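Local coordinates for protein DegQ (Legionella fallonii, PDB 3PV2) that probably degrades or refolds misfolded proteins as an HtrA-type chaperone-protease with a trypsin fold and PDZ domains, assembling into self-compartmentalising 12-mers, at residues S80-D85 with G214-I219; D110-K115 with K135-L140; L127-I132 with Q247-F252; M260-Q265 with D304-I309; T312-A317 with K321-L326. One frame throughout, in Å; residues are numbered along the deposited sequence.

Interaction 1 (S80-D85 with G214-I219)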
# COMPACT_ATOMS: atom_id res chain seq x y z
N SER B 80 -43.73 -7.16 2.18
CA SER B 80 -45.12 -7.18 1.93
C SER B 80 -45.73 -8.46 2.47
O SER B 80 -45.05 -9.37 2.98
CB SER B 80 -45.38 -7.11 0.47
OG SER B 80 -44.81 -5.92 -0.11
N GLY B 81 -47.03 -8.55 2.37
CA GLY B 81 -47.69 -9.74 2.94
C GLY B 81 -49.04 -9.79 2.27
O GLY B 81 -49.45 -8.82 1.64
N VAL B 82 -49.74 -10.90 2.42
CA VAL B 82 -51.00 -11.13 1.70
C VAL B 82 -52.00 -11.69 2.66
O VAL B 82 -51.70 -12.65 3.37
CB VAL B 82 -50.83 -12.18 0.66
CG1 VAL B 82 -52.14 -12.22 -0.17
CG2 VAL B 82 -49.63 -11.90 -0.22
N ILE B 83 -53.21 -11.13 2.67
CA ILE B 83 -54.25 -11.61 3.57
C ILE B 83 -54.86 -12.80 2.92
O ILE B 83 -55.45 -12.68 1.86
CB ILE B 83 -55.37 -10.55 3.83
CG1 ILE B 83 -54.82 -9.39 4.67
CG2 ILE B 83 -56.53 -11.17 4.63
CD1 ILE B 83 -55.62 -8.09 4.51
N ILE B 84 -54.69 -13.97 3.54
CA ILE B 84 -55.24 -15.19 2.97
C ILE B 84 -56.49 -15.67 3.73
O ILE B 84 -57.23 -16.53 3.22
CB ILE B 84 -54.23 -16.34 2.87
CG1 ILE B 84 -53.75 -16.76 4.26
CG2 ILE B 84 -53.06 -15.98 1.92
CD1 ILE B 84 -53.08 -18.08 4.22
N ASP B 85 -56.72 -15.15 4.94
CA ASP B 85 -58.02 -15.36 5.61
C ASP B 85 -58.53 -14.05 6.24
O ASP B 85 -58.04 -13.65 7.30
CB ASP B 85 -57.94 -16.45 6.67
CG ASP B 85 -59.27 -16.75 7.33
OD1 ASP B 85 -60.23 -15.95 7.21
OD2 ASP B 85 -59.35 -17.80 7.99
N GLY B 214 -56.28 -12.91 -11.80
CA GLY B 214 -56.16 -12.28 -10.47
C GLY B 214 -56.18 -13.22 -9.27
O GLY B 214 -56.33 -12.80 -8.12
N GLU B 215 -55.97 -14.50 -9.52
CA GLU B 215 -55.91 -15.53 -8.46
C GLU B 215 -54.51 -15.64 -7.89
O GLU B 215 -53.50 -15.60 -8.67
CB GLU B 215 -56.26 -16.87 -9.04
CG GLU B 215 -57.51 -16.82 -9.83
CD GLU B 215 -57.92 -18.16 -10.39
OE1 GLU B 215 -57.04 -19.00 -10.71
OE2 GLU B 215 -59.15 -18.35 -10.52
N LEU B 216 -54.44 -15.84 -6.58
CA LEU B 216 -53.16 -15.99 -5.95
C LEU B 216 -52.55 -17.30 -6.32
O LEU B 216 -53.15 -18.34 -6.04
CB LEU B 216 -53.29 -15.88 -4.47
CG LEU B 216 -52.04 -15.83 -3.62
CD1 LEU B 216 -51.13 -14.69 -3.95
CD2 LEU B 216 -52.49 -15.79 -2.09
N ILE B 217 -51.37 -17.25 -6.98
CA ILE B 217 -50.64 -18.48 -7.29
C ILE B 217 -49.29 -18.62 -6.62
O ILE B 217 -48.70 -19.66 -6.65
CB ILE B 217 -50.48 -18.60 -8.78
CG1 ILE B 217 -49.76 -17.37 -9.39
CG2 ILE B 217 -51.87 -18.77 -9.37
CD1 ILE B 217 -49.11 -17.67 -10.58
N GLY B 218 -48.81 -17.59 -5.96
CA GLY B 218 -47.54 -17.71 -5.27
C GLY B 218 -47.31 -16.57 -4.31
O GLY B 218 -48.00 -15.55 -4.39
N ILE B 219 -46.33 -16.75 -3.43
CA ILE B 219 -45.84 -15.70 -2.57
C ILE B 219 -44.48 -15.29 -3.03
O ILE B 219 -43.56 -16.12 -3.06
CB ILE B 219 -45.80 -16.13 -1.14
CG1 ILE B 219 -47.22 -16.46 -0.64
CG2 ILE B 219 -45.25 -15.00 -0.23
CD1 ILE B 219 -48.23 -15.34 -0.67

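Interaction 2 (D110-K115 with K135-L140)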
# COMPACT_ATOMS: atom_id res chain seq x y z
N ASP B 110 -56.25 0.64 3.14
CA ASP B 110 -57.15 1.67 3.66
C ASP B 110 -56.51 2.59 4.71
O ASP B 110 -57.13 3.52 5.18
CB ASP B 110 -58.47 1.07 4.16
CG ASP B 110 -58.32 0.33 5.46
OD1 ASP B 110 -57.40 0.66 6.22
OD2 ASP B 110 -59.14 -0.58 5.72
N GLY B 111 -55.28 2.31 5.09
CA GLY B 111 -54.54 3.18 6.00
C GLY B 111 -54.37 2.76 7.46
O GLY B 111 -53.56 3.33 8.18
N ARG B 112 -55.11 1.77 7.92
CA ARG B 112 -54.99 1.37 9.33
C ARG B 112 -53.62 0.71 9.55
O ARG B 112 -53.18 -0.04 8.68
CB ARG B 112 -56.08 0.37 9.67
CG ARG B 112 -57.49 0.87 9.50
CD ARG B 112 -58.52 -0.21 9.86
NE ARG B 112 -58.97 -0.96 8.69
CZ ARG B 112 -59.59 -2.15 8.72
NH1 ARG B 112 -59.87 -2.74 9.87
NH2 ARG B 112 -59.95 -2.74 7.57
N ARG B 113 -52.95 1.02 10.67
CA ARG B 113 -51.67 0.40 11.04
C ARG B 113 -51.94 -0.54 12.20
O ARG B 113 -52.33 -0.09 13.28
CB ARG B 113 -50.61 1.42 11.47
CG ARG B 113 -50.20 2.46 10.45
CD ARG B 113 -48.78 2.22 9.89
NE ARG B 113 -47.72 2.50 10.85
CZ ARG B 113 -46.49 1.96 10.86
NH1 ARG B 113 -46.08 1.05 9.97
NH2 ARG B 113 -45.64 2.33 11.83
N LEU B 114 -51.78 -1.85 11.99
CA LEU B 114 -52.15 -2.86 13.01
C LEU B 114 -50.96 -3.58 13.59
O LEU B 114 -50.01 -3.94 12.87
CB LEU B 114 -53.11 -3.88 12.42
CG LEU B 114 -54.39 -3.22 11.91
CD1 LEU B 114 -55.07 -4.10 10.91
CD2 LEU B 114 -55.34 -2.84 13.12
N LYS B 115 -51.00 -3.79 14.91
CA LYS B 115 -50.02 -4.63 15.57
C LYS B 115 -50.25 -6.08 15.13
O LYS B 115 -51.36 -6.56 15.12
CB LYS B 115 -50.22 -4.47 17.06
CG LYS B 115 -49.21 -5.14 17.96
CD LYS B 115 -49.38 -4.61 19.41
CE LYS B 115 -49.01 -5.68 20.40
NZ LYS B 115 -47.80 -6.44 19.90
N LYS B 135 -61.50 -6.10 11.31
CA LYS B 135 -62.70 -6.34 10.53
C LYS B 135 -62.55 -5.60 9.21
O LYS B 135 -61.60 -4.86 9.03
CB LYS B 135 -63.93 -5.75 11.23
CG LYS B 135 -63.81 -5.53 12.76
CD LYS B 135 -63.13 -4.18 13.12
CE LYS B 135 -63.81 -3.52 14.34
NZ LYS B 135 -64.10 -4.44 15.50
N ASN B 136 -63.51 -5.78 8.32
CA ASN B 136 -63.50 -5.06 7.05
C ASN B 136 -62.22 -5.43 6.32
O ASN B 136 -61.55 -4.56 5.79
CB ASN B 136 -63.53 -3.55 7.32
CG ASN B 136 -64.16 -2.74 6.19
OD1 ASN B 136 -64.96 -1.86 6.47
ND2 ASN B 136 -63.79 -3.01 4.93
N LEU B 137 -61.87 -6.72 6.37
CA LEU B 137 -60.68 -7.25 5.75
C LEU B 137 -61.08 -7.95 4.46
O LEU B 137 -62.10 -8.61 4.41
CB LEU B 137 -59.97 -8.20 6.73
CG LEU B 137 -58.63 -7.76 7.35
CD1 LEU B 137 -58.52 -6.33 7.82
CD2 LEU B 137 -58.29 -8.70 8.48
N LYS B 138 -60.27 -7.75 3.42
CA LYS B 138 -60.48 -8.42 2.14
C LYS B 138 -59.33 -9.35 1.78
O LYS B 138 -58.18 -9.08 2.10
CB LYS B 138 -60.66 -7.38 1.02
CG LYS B 138 -62.13 -7.04 0.74
CD LYS B 138 -62.40 -5.53 0.70
CE LYS B 138 -63.87 -5.20 0.99
NZ LYS B 138 -64.12 -4.90 2.44
N SER B 139 -59.68 -10.44 1.11
CA SER B 139 -58.72 -11.37 0.52
C SER B 139 -58.94 -11.41 -0.98
O SER B 139 -59.47 -10.47 -1.54
CB SER B 139 -58.85 -12.77 1.14
OG SER B 139 -57.67 -13.57 0.97
N LEU B 140 -58.43 -12.47 -1.62
CA LEU B 140 -58.55 -12.72 -3.05
C LEU B 140 -58.78 -14.22 -3.25
O LEU B 140 -58.48 -15.00 -2.36
CB LEU B 140 -57.26 -12.32 -3.83
CG LEU B 140 -55.83 -12.33 -3.23
CD1 LEU B 140 -55.61 -13.20 -2.08
CD2 LEU B 140 -54.82 -12.63 -4.28

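Interaction 3 (L127-I132 with Q247-F252)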
# COMPACT_ATOMS: atom_id res chain seq x y z
N LEU B 127 -41.54 -19.08 4.73
CA LEU B 127 -42.87 -18.59 4.98
C LEU B 127 -43.11 -18.27 6.44
O LEU B 127 -42.47 -18.84 7.32
CB LEU B 127 -43.92 -19.61 4.55
CG LEU B 127 -43.87 -19.88 3.05
CD1 LEU B 127 -44.72 -21.16 2.80
CD2 LEU B 127 -44.37 -18.60 2.29
N ALA B 128 -44.02 -17.33 6.69
CA ALA B 128 -44.42 -17.01 8.05
C ALA B 128 -45.86 -16.60 8.01
O ALA B 128 -46.32 -16.08 7.03
CB ALA B 128 -43.60 -15.92 8.60
N VAL B 129 -46.57 -16.92 9.08
CA VAL B 129 -47.97 -16.60 9.24
C VAL B 129 -48.07 -15.60 10.38
O VAL B 129 -47.44 -15.77 11.46
CB VAL B 129 -48.74 -17.85 9.60
CG1 VAL B 129 -50.22 -17.59 9.67
CG2 VAL B 129 -48.39 -19.01 8.64
N LEU B 130 -48.87 -14.56 10.12
CA LEU B 130 -49.11 -13.47 11.03
C LEU B 130 -50.62 -13.37 11.21
O LEU B 130 -51.41 -13.70 10.28
CB LEU B 130 -48.64 -12.12 10.44
CG LEU B 130 -47.18 -11.94 9.98
CD1 LEU B 130 -46.97 -10.50 9.45
CD2 LEU B 130 -46.20 -12.27 11.07
N LYS B 131 -51.01 -12.81 12.34
CA LYS B 131 -52.40 -12.56 12.60
C LYS B 131 -52.61 -11.12 13.09
O LYS B 131 -51.83 -10.59 13.89
CB LYS B 131 -52.90 -13.57 13.61
CG LYS B 131 -54.16 -13.17 14.28
CD LYS B 131 -55.25 -14.21 14.19
CE LYS B 131 -56.57 -13.63 14.82
NZ LYS B 131 -57.58 -14.67 15.06
N ILE B 132 -53.68 -10.51 12.62
CA ILE B 132 -54.05 -9.14 12.98
C ILE B 132 -55.50 -9.26 13.43
O ILE B 132 -56.21 -10.16 12.99
CB ILE B 132 -53.92 -8.14 11.81
CG1 ILE B 132 -54.67 -8.63 10.57
CG2 ILE B 132 -52.46 -7.89 11.47
CD1 ILE B 132 -54.81 -7.58 9.44
N GLN B 247 -51.47 -23.94 7.05
CA GLN B 247 -52.46 -24.66 7.77
C GLN B 247 -51.75 -25.43 8.92
O GLN B 247 -52.20 -25.42 10.04
CB GLN B 247 -53.25 -25.57 6.83
CG GLN B 247 -54.37 -26.35 7.57
CD GLN B 247 -53.98 -27.81 7.77
OE1 GLN B 247 -53.74 -28.52 6.79
NE2 GLN B 247 -53.92 -28.27 9.04
N GLN B 248 -50.59 -25.98 8.64
CA GLN B 248 -49.82 -26.67 9.63
C GLN B 248 -49.27 -25.71 10.70
O GLN B 248 -49.26 -26.07 11.90
CB GLN B 248 -48.75 -27.53 9.00
CG GLN B 248 -47.69 -28.04 10.00
CD GLN B 248 -47.12 -29.41 9.61
OE1 GLN B 248 -47.86 -30.28 9.17
NE2 GLN B 248 -45.81 -29.60 9.79
N ILE B 249 -48.88 -24.49 10.29
CA ILE B 249 -48.42 -23.49 11.27
C ILE B 249 -49.58 -23.03 12.16
O ILE B 249 -49.39 -22.83 13.34
CB ILE B 249 -47.70 -22.28 10.64
CG1 ILE B 249 -46.26 -22.66 10.25
CG2 ILE B 249 -47.63 -21.13 11.59
CD1 ILE B 249 -45.61 -21.74 9.26
N ILE B 250 -50.76 -22.83 11.58
CA ILE B 250 -51.89 -22.38 12.35
C ILE B 250 -52.27 -23.44 13.42
O ILE B 250 -52.36 -23.08 14.57
CB ILE B 250 -53.09 -22.00 11.45
CG1 ILE B 250 -52.81 -20.71 10.66
CG2 ILE B 250 -54.38 -21.79 12.25
CD1 ILE B 250 -53.82 -20.49 9.59
N LYS B 251 -52.43 -24.70 13.03
CA LYS B 251 -52.80 -25.79 13.93
C LYS B 251 -51.76 -26.01 15.02
O LYS B 251 -52.11 -26.05 16.23
CB LYS B 251 -52.99 -27.10 13.15
CG LYS B 251 -54.14 -28.01 13.62
CD LYS B 251 -53.77 -29.50 13.62
CE LYS B 251 -54.94 -30.45 13.30
NZ LYS B 251 -55.17 -30.49 11.80
N PHE B 252 -50.50 -26.12 14.62
CA PHE B 252 -49.41 -26.51 15.49
C PHE B 252 -48.34 -25.47 15.87
O PHE B 252 -47.48 -25.74 16.70
CB PHE B 252 -48.65 -27.69 14.84
CG PHE B 252 -49.48 -28.92 14.61
CD1 PHE B 252 -49.85 -29.74 15.68
CD2 PHE B 252 -49.87 -29.29 13.33
CE1 PHE B 252 -50.61 -30.90 15.46
CE2 PHE B 252 -50.62 -30.44 13.10
CZ PHE B 252 -51.00 -31.25 14.16

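Interaction 4 (M260-Q265 with D304-I309)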
# COMPACT_ATOMS: atom_id res chain seq x y z
N MET B 260 -39.28 -40.28 6.18
CA MET B 260 -39.78 -41.40 5.39
C MET B 260 -38.66 -42.30 4.84
O MET B 260 -38.81 -43.50 4.81
CB MET B 260 -40.64 -40.86 4.29
CG MET B 260 -41.17 -41.95 3.37
SD MET B 260 -42.43 -42.87 4.22
CE MET B 260 -43.62 -41.52 4.51
N GLY B 261 -37.51 -41.76 4.46
CA GLY B 261 -36.34 -42.62 4.13
C GLY B 261 -36.21 -43.07 2.65
O GLY B 261 -35.62 -44.13 2.37
N ILE B 262 -36.69 -42.27 1.72
CA ILE B 262 -36.51 -42.55 0.27
C ILE B 262 -36.11 -41.36 -0.59
O ILE B 262 -36.71 -40.28 -0.46
CB ILE B 262 -37.80 -42.97 -0.34
CG1 ILE B 262 -38.76 -41.77 -0.31
CG2 ILE B 262 -38.37 -44.13 0.43
CD1 ILE B 262 -39.81 -41.83 -1.33
N PHE B 263 -35.19 -41.58 -1.51
CA PHE B 263 -34.84 -40.57 -2.44
C PHE B 263 -35.60 -40.81 -3.72
O PHE B 263 -35.75 -41.97 -4.16
CB PHE B 263 -33.35 -40.70 -2.73
CG PHE B 263 -32.44 -40.11 -1.67
CD1 PHE B 263 -32.50 -40.55 -0.33
CD2 PHE B 263 -31.42 -39.20 -2.05
CE1 PHE B 263 -31.59 -40.04 0.64
CE2 PHE B 263 -30.51 -38.68 -1.09
CZ PHE B 263 -30.60 -39.10 0.25
N VAL B 264 -36.03 -39.74 -4.37
CA VAL B 264 -36.66 -39.85 -5.64
C VAL B 264 -35.86 -39.02 -6.68
O VAL B 264 -35.01 -38.22 -6.33
CB VAL B 264 -38.09 -39.45 -5.60
CG1 VAL B 264 -38.91 -40.47 -4.80
CG2 VAL B 264 -38.23 -38.00 -5.10
N GLN B 265 -36.07 -39.30 -7.95
CA GLN B 265 -35.52 -38.51 -9.00
C GLN B 265 -36.63 -38.36 -10.05
O GLN B 265 -37.58 -39.13 -10.06
CB GLN B 265 -34.32 -39.15 -9.61
CG GLN B 265 -34.54 -40.29 -10.56
CD GLN B 265 -33.21 -40.98 -10.94
OE1 GLN B 265 -32.83 -41.85 -10.21
NE2 GLN B 265 -32.51 -40.58 -12.03
N ASP B 304 -39.16 -48.61 -8.18
CA ASP B 304 -40.52 -48.25 -8.10
C ASP B 304 -40.79 -46.82 -8.61
O ASP B 304 -40.01 -45.90 -8.38
CB ASP B 304 -41.07 -48.35 -6.67
CG ASP B 304 -41.12 -49.75 -6.13
OD1 ASP B 304 -40.82 -50.75 -6.85
OD2 ASP B 304 -41.46 -49.86 -4.93
N ILE B 305 -41.94 -46.64 -9.25
CA ILE B 305 -42.38 -45.31 -9.64
C ILE B 305 -43.59 -44.95 -8.75
O ILE B 305 -44.66 -45.63 -8.82
CB ILE B 305 -42.85 -45.31 -11.09
CG1 ILE B 305 -41.79 -45.85 -12.07
CG2 ILE B 305 -43.24 -43.88 -11.54
CD1 ILE B 305 -40.64 -45.07 -12.06
N ILE B 306 -43.47 -43.86 -8.00
CA ILE B 306 -44.54 -43.44 -7.15
C ILE B 306 -45.55 -42.68 -7.98
O ILE B 306 -45.20 -41.72 -8.65
CB ILE B 306 -44.05 -42.52 -6.00
CG1 ILE B 306 -43.23 -43.31 -5.00
CG2 ILE B 306 -45.27 -41.86 -5.36
CD1 ILE B 306 -42.28 -42.42 -4.11
N THR B 307 -46.78 -43.14 -8.02
CA THR B 307 -47.83 -42.41 -8.78
C THR B 307 -48.88 -41.69 -7.91
O THR B 307 -49.69 -40.89 -8.42
CB THR B 307 -48.53 -43.33 -9.75
OG1 THR B 307 -49.12 -44.41 -9.02
CG2 THR B 307 -47.53 -43.90 -10.72
N GLN B 308 -48.86 -41.94 -6.62
CA GLN B 308 -49.79 -41.36 -5.69
C GLN B 308 -49.33 -41.48 -4.25
O GLN B 308 -48.90 -42.57 -3.78
CB GLN B 308 -51.14 -42.07 -5.74
CG GLN B 308 -52.30 -41.14 -5.42
CD GLN B 308 -53.72 -41.80 -5.56
OE1 GLN B 308 -54.47 -41.95 -4.57
NE2 GLN B 308 -54.06 -42.18 -6.78
N ILE B 309 -49.48 -40.37 -3.54
CA ILE B 309 -49.24 -40.31 -2.09
C ILE B 309 -50.54 -39.74 -1.44
O ILE B 309 -50.97 -38.61 -1.76
CB ILE B 309 -48.06 -39.40 -1.80
CG1 ILE B 309 -46.77 -40.05 -2.32
CG2 ILE B 309 -47.95 -39.10 -0.28
CD1 ILE B 309 -45.58 -39.23 -2.11

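Interaction 5 (T312-A317 with K321-L326)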
# COMPACT_ATOMS: atom_id res chain seq x y z
N THR B 312 -52.93 -37.35 -3.31
CA THR B 312 -52.28 -36.52 -4.31
C THR B 312 -51.71 -37.38 -5.42
O THR B 312 -50.86 -38.23 -5.21
CB THR B 312 -51.18 -35.67 -3.71
OG1 THR B 312 -51.69 -34.96 -2.60
CG2 THR B 312 -50.65 -34.69 -4.70
N LYS B 313 -52.24 -37.14 -6.60
CA LYS B 313 -51.69 -37.68 -7.79
C LYS B 313 -50.24 -37.17 -7.99
O LYS B 313 -49.97 -35.97 -7.92
CB LYS B 313 -52.59 -37.29 -8.94
CG LYS B 313 -52.47 -38.19 -10.12
CD LYS B 313 -53.04 -39.62 -9.87
CE LYS B 313 -52.47 -40.60 -10.98
NZ LYS B 313 -52.09 -41.97 -10.47
N ILE B 314 -49.29 -38.09 -8.19
CA ILE B 314 -47.90 -37.64 -8.36
C ILE B 314 -47.42 -37.79 -9.80
O ILE B 314 -47.37 -38.87 -10.35
CB ILE B 314 -46.90 -38.25 -7.30
CG1 ILE B 314 -46.85 -37.33 -6.05
CG2 ILE B 314 -45.50 -38.21 -7.86
CD1 ILE B 314 -47.50 -37.75 -5.00
N THR B 315 -47.12 -36.64 -10.41
CA THR B 315 -46.65 -36.58 -11.77
C THR B 315 -45.22 -36.05 -11.86
O THR B 315 -44.64 -36.07 -12.92
CB THR B 315 -47.58 -35.66 -12.65
OG1 THR B 315 -47.55 -34.31 -12.15
CG2 THR B 315 -49.01 -36.18 -12.69
N GLN B 316 -44.66 -35.57 -10.75
CA GLN B 316 -43.32 -34.98 -10.76
C GLN B 316 -42.61 -35.31 -9.49
O GLN B 316 -43.23 -35.28 -8.43
CB GLN B 316 -43.43 -33.47 -10.80
CG GLN B 316 -44.19 -32.89 -11.98
CD GLN B 316 -43.24 -32.23 -12.94
OE1 GLN B 316 -43.45 -31.08 -13.35
NE2 GLN B 316 -42.16 -32.92 -13.29
N ALA B 317 -41.31 -35.61 -9.57
CA ALA B 317 -40.56 -35.97 -8.39
C ALA B 317 -40.62 -34.89 -7.28
O ALA B 317 -40.61 -35.21 -6.11
CB ALA B 317 -39.08 -36.26 -8.73
N LYS B 321 -41.55 -34.70 -2.21
CA LYS B 321 -40.77 -34.11 -1.11
C LYS B 321 -41.70 -33.14 -0.39
O LYS B 321 -41.95 -33.22 0.83
CB LYS B 321 -39.56 -33.42 -1.72
CG LYS B 321 -39.17 -34.08 -3.14
CD LYS B 321 -37.78 -33.66 -3.73
CE LYS B 321 -36.59 -34.45 -3.12
NZ LYS B 321 -35.36 -34.49 -4.02
N THR B 322 -42.28 -32.28 -1.21
CA THR B 322 -43.41 -31.50 -0.83
C THR B 322 -44.51 -32.27 -0.11
O THR B 322 -44.76 -32.00 1.06
CB THR B 322 -43.91 -30.78 -2.10
OG1 THR B 322 -42.90 -29.82 -2.50
CG2 THR B 322 -45.28 -30.11 -1.88
N THR B 323 -45.20 -33.20 -0.76
CA THR B 323 -46.35 -33.85 -0.13
C THR B 323 -45.98 -34.56 1.19
O THR B 323 -46.79 -34.60 2.11
CB THR B 323 -46.99 -34.91 -1.03
OG1 THR B 323 -47.33 -34.33 -2.29
CG2 THR B 323 -48.23 -35.51 -0.36
N ILE B 324 -44.77 -35.08 1.30
CA ILE B 324 -44.40 -35.89 2.47
C ILE B 324 -43.80 -35.07 3.61
O ILE B 324 -44.12 -35.27 4.78
CB ILE B 324 -43.37 -36.98 2.11
CG1 ILE B 324 -44.03 -38.17 1.43
CG2 ILE B 324 -42.69 -37.50 3.35
CD1 ILE B 324 -43.00 -39.17 0.90
N SER B 325 -42.92 -34.15 3.22
CA SER B 325 -42.22 -33.26 4.13
C SER B 325 -43.09 -32.69 5.20
O SER B 325 -42.62 -32.46 6.30
CB SER B 325 -41.61 -32.07 3.39
OG SER B 325 -42.62 -31.09 3.22
N LEU B 326 -44.35 -32.46 4.91
CA LEU B 326 -45.20 -31.76 5.85
C LEU B 326 -46.24 -32.67 6.48
O LEU B 326 -47.18 -32.19 7.17
CB LEU B 326 -45.91 -30.59 5.15
CG LEU B 326 -45.17 -29.68 4.16
CD1 LEU B 326 -46.19 -28.81 3.52
CD2 LEU B 326 -44.04 -28.84 4.78

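Interaction 1 (S80-D85 with G214-I219)
V82 meets both L216 and I219, spreading its two methyl branches over them. CG1, anti to the backbone N (chi1 -172°), comes to 4.1 Å from L216 CD2. The other branch, CG2, lies 3.7 Å from I219 CD1, the shortest approach of the contact. In each pair the side chains run past one another in opposite directions and touch through one methyl from each side. L216 carries a second contact on the same methyl: its CD2 also lies 4.1 Å from I84 CG2, with the two side chains set at a slant, so one methyl serves both V82 and I84. I219 reaches in from the side, its CB pointing neither toward nor away from V82, and its end bends back so that CD1 alone does the touching. The two strands belong to the two six-stranded antiparallel barrels of the trypsin fold, 74-85 to the first and 216-221 to the second, and the contact is purely apolar packing across their interface. A208 of the second barrel and L140 of the connecting segment both touch V82 and L216, widening the apolar layer. From helix 239-252, I239 touches L216 and V242 touches I219. Further back along strand 74-85, the S80 hydroxyl is hydrogen-bonded to G203 O and N159 N, two loop residues on the second barrel's side.

Interaction 2 (D110-K115 with K135-L140)
The guanidinium of R112 takes its polar partners at its edges, near its plane: the D110 carboxylate on one side, the carbonyl oxygens of K135 and N136 on another. L137 CD1 approaches it obliquely, 3.9 Å from R112 NH2. K135 O is gripped end-on by two nitrogens, R112 NH1 at 2.9 Å and R112 NH2 at 3.1 Å, the latter lying in the carbonyl plane. NH2 adds a weak, bent bond to N136 O (3.0 Å, 124° at the hydrogen). The CB of N136 packs 3.7 Å from R112 NH2. On the other edge, R112 NE and NH2 form a side-on salt bridge with D110, NH2 meeting D110 OD2 at 3.0 Å, which fixes the rotation of the flat group. E270 of a neighbouring subunit also packs on R112. The R112 backbone N bonds to D110 OD1 at 3.1 Å, closing an Asx turn just before strand 113-122, and from this turn R112 bonds to carbonyls of the loop that follows strand 127-131 of the first barrel.

Interaction 3 (L127-I132 with Q247-F252)
V129 and I249 form the tight half of this contact, both buried. V129 CG2 lies 3.7 Å from I249 CG2 and also approaches I249 CD1 at 3.9 Å, so it faces the fork of the isoleucine, meeting both branches from one side; V129 CB adds a 4.0 Å approach to I249 CG2. In I249, CG1 is anti to the carbonyl carbon (chi1 -78°), which puts CG2 anti to the backbone N and presents the fork to the valine. The two side chains pass each other in opposite directions. One residue further along the helix the packing thins: I250 is exposed, its CB directed neither at the strand nor away, and its CG1 reaches V129 CG1 only at 4.2 Å, crossing it at about a right angle. V129 gives one branch to each isoleucine. On the barrel side it also touches V90 and I92 of strand 90-93 and I119 of strand 113-122, so the C-terminal part of helix 239-252 lies against the first barrel of the trypsin fold, while V242, earlier in the helix, packs on I219 of the second.

Interaction 4 (M260-Q265 with D304-I309)
I306 meets I262 and V264 through the end of its side chain. Its CB points toward the segment 260-265 but remains well short of it. There the chain divides: CG2 stands anti to the backbone N and stays clear of the other segment, while CG1, anti to the carbonyl carbon (chi1 -70°), leads across. CG1 is still more than 5 Å from both partners. The extended second torsion (chi2 159°) then carries CD1 across to the facing strand, where it lies 3.8 Å from I262 CD1 and 4.0 Å from V264 CG1. Strands 262-266 and 305-309 are not direct neighbours: each pairs with strand 284-289, and the curled antiparallel sheet of the PDZ domain brings their inner faces together. The M260-G261-I262 sequence leading into strand 262-266 resembles the carboxylate-binding loop of PDZ domains, beside which peptides bind in relatives. I262 approaches I306 tip to tip, its CG1 placed between the backbone N and the carbonyl carbon (chi1 66°); V264 instead crosses I306 at about a right angle. L300 also touches I262, and V337 of strand 332-339 touches I306. On the outer side of the strand, Q265 OE1 is hydrogen-bonded to Y447 N of a neighbouring subunit.

Interaction 5 (T312-A317 with K321-L326)
Helix 318-325 of the first PDZ domain, the counterpart of the helix that flanks the peptide groove in related PDZ domains, packs here through T323 and K321 against the segment T312-A317 that leads into it. T312 and T323 lie alongside, passing in opposite directions, and match methyl to hydroxyl both ways: T312 CG2 is 4.1 Å from T323 OG1, and T312 OG1 is 4.2 Å from T323 CG2. The match goes with a shared first torsion, OG1 anti to the carbonyl carbon in both (chi1 -52° in T312). The T323 hydroxyl has its polar partner within the helix, hydrogen-bonding to Q319 O, so its contact with T312 is van der Waals packing. I314 joins more loosely, its CD1 4.4 Å from T323 OG1. Near the helix N terminus, the aliphatic part of K321 comes up to the oxygen of the A317 carbonyl, with K321 CG 3.5 Å and K321 CD 4.0 Å from A317 O. The bend at chi3 (81°) then turns CE away from that oxygen. Q319 OE1 accepts from the backbone N of both T315 and Q316, tying the turn before the helix to its first turn. Around this, T323 and I324 touch I309 of strand 305-309, placing the helix against the sheet, while A317 on V264 of strand 262-266 places the turn before it.

How the interactions relate
From the N terminus, interaction 1 opens at residues 80-85 and closes the longest span of the five contacts at 214-219, joining the two barrels. Interaction 2 lies wholly inside that span, pinning the loop after the first barrel; the two touch where I83 O probably hydrogen-bonds S139 OG. Interaction 3 starts within it too, but closes only at 247-252, so it crosses both and brings the last protease helix back to the first barrel. Interactions 4 and 5 then follow in series within the first PDZ domain. They adjoin each other, with T307 O and I314 N probably hydrogen-bonded, and tie sheet, turn and helix together.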